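Local structure of ESAT-6-like protein MAB_3113 (Mycobacterium abscessus, 4I0X) at residues S21-F26 and S77-A82. The protein is of unknown function but belongs to the secreted WXG100 (ESAT-6-like) family and forms the EsxEF complex with its partner MAB_3112. The protein carries 4 engineered substitutions. Residues are numbered along the deposited sequence; the frame is centred on the assembly and turned at random.
Sequences SRARGF and SQMEEA. Engineered in segment 77-82: Ser77 (natural residue Asn). With SO4 (sulfate ion), chain M.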
loop_
_atom_site.group_PDB
_atom_site.type_symbol
_atom_site.label_atom_id
_atom_site.label_comp_id
_atom_site.label_asym_id
_atom_site.label_seq_id
_atom_site.Cartn_x
_atom_site.Cartn_y
_atom_site.Cartn_z
ATOM N N SER B 21 2.736 6.922 -12.691
ATOM C CA SER B 21 1.597 6.140 -13.133
ATOM C C SER B 21 1.649 4.700 -12.522
ATOM O O SER B 21 0.616 4.157 -12.108
ATOM C CB SER B 21 1.529 6.145 -14.659
ATOM O OG SER B 21 0.526 5.293 -15.151
ATOM N N ARG B 22 2.844 4.131 -12.392
ATOM C CA ARG B 22 2.996 2.812 -11.761
ATOM C C ARG B 22 2.684 2.876 -10.250
ATOM O O ARG B 22 2.055 1.960 -9.676
ATOM C CB ARG B 22 4.393 2.257 -11.988
ATOM C CG ARG B 22 4.674 1.912 -13.415
ATOM C CD ARG B 22 6.094 1.366 -13.590
ATOM N NE ARG B 22 6.256 0.982 -14.967
ATOM C CZ ARG B 22 7.059 0.038 -15.443
ATOM N NH1 ARG B 22 7.850 -0.670 -14.663
ATOM N NH2 ARG B 22 7.071 -0.170 -16.739
ATOM N N ALA B 23 3.065 3.986 -9.628
ATOM C CA ALA B 23 2.773 4.219 -8.210
ATOM C C ALA B 23 1.264 4.394 -7.976
ATOM O O ALA B 23 0.748 4.004 -6.949
ATOM C CB ALA B 23 3.520 5.461 -7.705
ATOM N N ARG B 24 0.575 5.013 -8.917
ATOM C CA ARG B 24 -0.863 5.120 -8.879
ATOM C C ARG B 24 -1.573 3.758 -9.077
ATOM O O ARG B 24 -2.510 3.427 -8.383
ATOM C CB ARG B 24 -1.300 6.144 -9.904
ATOM C CG ARG B 24 -2.784 6.332 -10.029
ATOM C CD ARG B 24 -3.078 7.274 -11.195
ATOM N NE ARG B 24 -2.114 8.368 -11.204
ATOM C CZ ARG B 24 -1.309 8.698 -12.207
ATOM N NH1 ARG B 24 -1.335 8.058 -13.368
ATOM N NH2 ARG B 24 -0.482 9.720 -12.048
ATOM N N GLY B 25 -1.075 2.957 -9.993
ATOM C CA GLY B 25 -1.553 1.617 -10.210
ATOM C C GLY B 25 -1.356 0.779 -8.976
ATOM O O GLY B 25 -2.205 -0.035 -8.629
ATOM N N PHE B 26 -0.246 0.992 -8.299
ATOM C CA PHE B 26 0.026 0.247 -7.077
ATOM C C PHE B 26 -0.951 0.657 -5.969
ATOM O O PHE B 26 -1.536 -0.196 -5.327
ATOM C CB PHE B 26 1.455 0.486 -6.632
ATOM C CG PHE B 26 1.847 -0.289 -5.429
ATOM C CD1 PHE B 26 2.033 -1.654 -5.500
ATOM C CD2 PHE B 26 2.052 0.345 -4.234
ATOM C CE1 PHE B 26 2.415 -2.374 -4.371
ATOM C CE2 PHE B 26 2.447 -0.376 -3.098
ATOM C CZ PHE B 26 2.630 -1.734 -3.185
ATOM N N SER B 77 0.029 11.503 -3.369
ATOM C CA SER B 77 -0.448 12.862 -3.654
ATOM C C SER B 77 0.676 13.859 -3.758
ATOM O O SER B 77 0.667 14.699 -4.631
ATOM C CB SER B 77 -1.434 13.364 -2.592
ATOM O OG SER B 77 -2.695 12.755 -2.791
ATOM N N GLN B 78 1.663 13.723 -2.886
ATOM C CA GLN B 78 2.856 14.534 -2.955
ATOM C C GLN B 78 3.676 14.285 -4.230
ATOM O O GLN B 78 4.191 15.220 -4.831
ATOM C CB GLN B 78 3.700 14.285 -1.713
ATOM C CG GLN B 78 4.971 15.062 -1.708
ATOM C CD GLN B 78 5.589 15.149 -0.335
ATOM O OE1 GLN B 78 5.137 14.490 0.617
ATOM N NE2 GLN B 78 6.628 15.970 -0.219
ATOM N N MET B 79 3.784 13.024 -4.632
ATOM C CA MET B 79 4.495 12.643 -5.840
ATOM C C MET B 79 3.820 13.216 -7.068
ATOM O O MET B 79 4.480 13.784 -7.951
ATOM C CB MET B 79 4.566 11.125 -5.929
ATOM C CG MET B 79 5.483 10.504 -4.912
ATOM S SD MET B 79 5.265 8.703 -4.725
ATOM C CE MET B 79 5.887 8.150 -6.278
ATOM N N GLU B 80 2.503 13.089 -7.120
ATOM C CA GLU B 80 1.731 13.693 -8.195
ATOM C C GLU B 80 1.835 15.194 -8.286
ATOM O O GLU B 80 2.008 15.711 -9.377
ATOM C CB GLU B 80 0.272 13.245 -8.109
ATOM C CG GLU B 80 0.118 11.749 -8.336
ATOM C CD GLU B 80 -1.313 11.259 -8.129
ATOM O OE1 GLU B 80 -1.996 11.762 -7.204
ATOM O OE2 GLU B 80 -1.742 10.356 -8.885
ATOM N N GLU B 81 1.748 15.929 -7.171
ATOM C CA GLU B 81 1.960 17.385 -7.211
ATOM C C GLU B 81 3.364 17.717 -7.718
ATOM O O GLU B 81 3.549 18.631 -8.507
ATOM C CB GLU B 81 1.712 18.049 -5.816
ATOM C CG GLU B 81 2.138 19.516 -5.726
ATOM C CD GLU B 81 2.440 19.977 -4.294
ATOM O OE1 GLU B 81 1.779 19.497 -3.342
ATOM O OE2 GLU B 81 3.346 20.827 -4.119
ATOM N N ALA B 82 4.359 16.970 -7.269
ATOM C CA ALA B 82 5.714 17.193 -7.730
ATOM C C ALA B 82 5.876 16.935 -9.249
ATOM O O ALA B 82 6.527 17.691 -9.966
ATOM C CB ALA B 82 6.654 16.333 -6.938
HETATM S S SO4 M . 9.585 -2.918 -16.817
HETATM O O1 SO4 M . 9.324 -3.207 -15.412
HETATM O O2 SO4 M . 9.987 -4.142 -17.499
HETATM O O3 SO4 M . 8.371 -2.418 -17.429
HETATM O O4 SO4 M . 10.657 -1.909 -17.001
#
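Arg24 and Glu80 join helix 11-47 to helix 52-87 by a salt bridge at the partly exposed margin of the helical hairpin. The main bond runs from Arg24 NE to Glu80 OE2 at 3.1 Å and is nearly straight, with an N-H...O angle of 169°. A weak second bond reaches the same oxygen from Arg24 NH2 at 3.5 Å, so one carboxylate oxygen sits against the NE edge of the guanidinium, close to its plane. The two flat groups are nearly coplanar, 27° apart, although the side chains meet at about a right angle. A bend at chi3 (-41°) turns the end of Arg24 towards the neighbouring helix, whereas Glu80 extends beyond CG to meet it. Glu17, two turns earlier on helix 11-47, offers Arg24 NH2 a weak, long ion pair.

The apolar part of the contact is small and buried. Ala23 CB points at the facing helix and meets the methyl end of Met79, CE, at 3.9 Å. Met79 also packs on Tyr45 of the MAB_3112 chain, which places this pair next to the interface between the two subunits.

Arg22 leaves helix 11-47 in another direction and grips a sulfate, probably from the crystallisation liquor. Its NH2 donates to sulfate O3 at 2.7 Å and its NH1 to O1 at 3.0 Å, a two-pronged grip on the anion, while Gln18 OE1 accepts a bond from NE. Leu26 of the MAB_3112 chain packs against this arginine.

In this helix-turn-helix hairpin of the WXG100 family, the antiparallel helices are thus joined here by one buried methyl contact and, beside it, one ion pair. Because the carboxylate lies beside a guanidinium, its charged form is probably favoured.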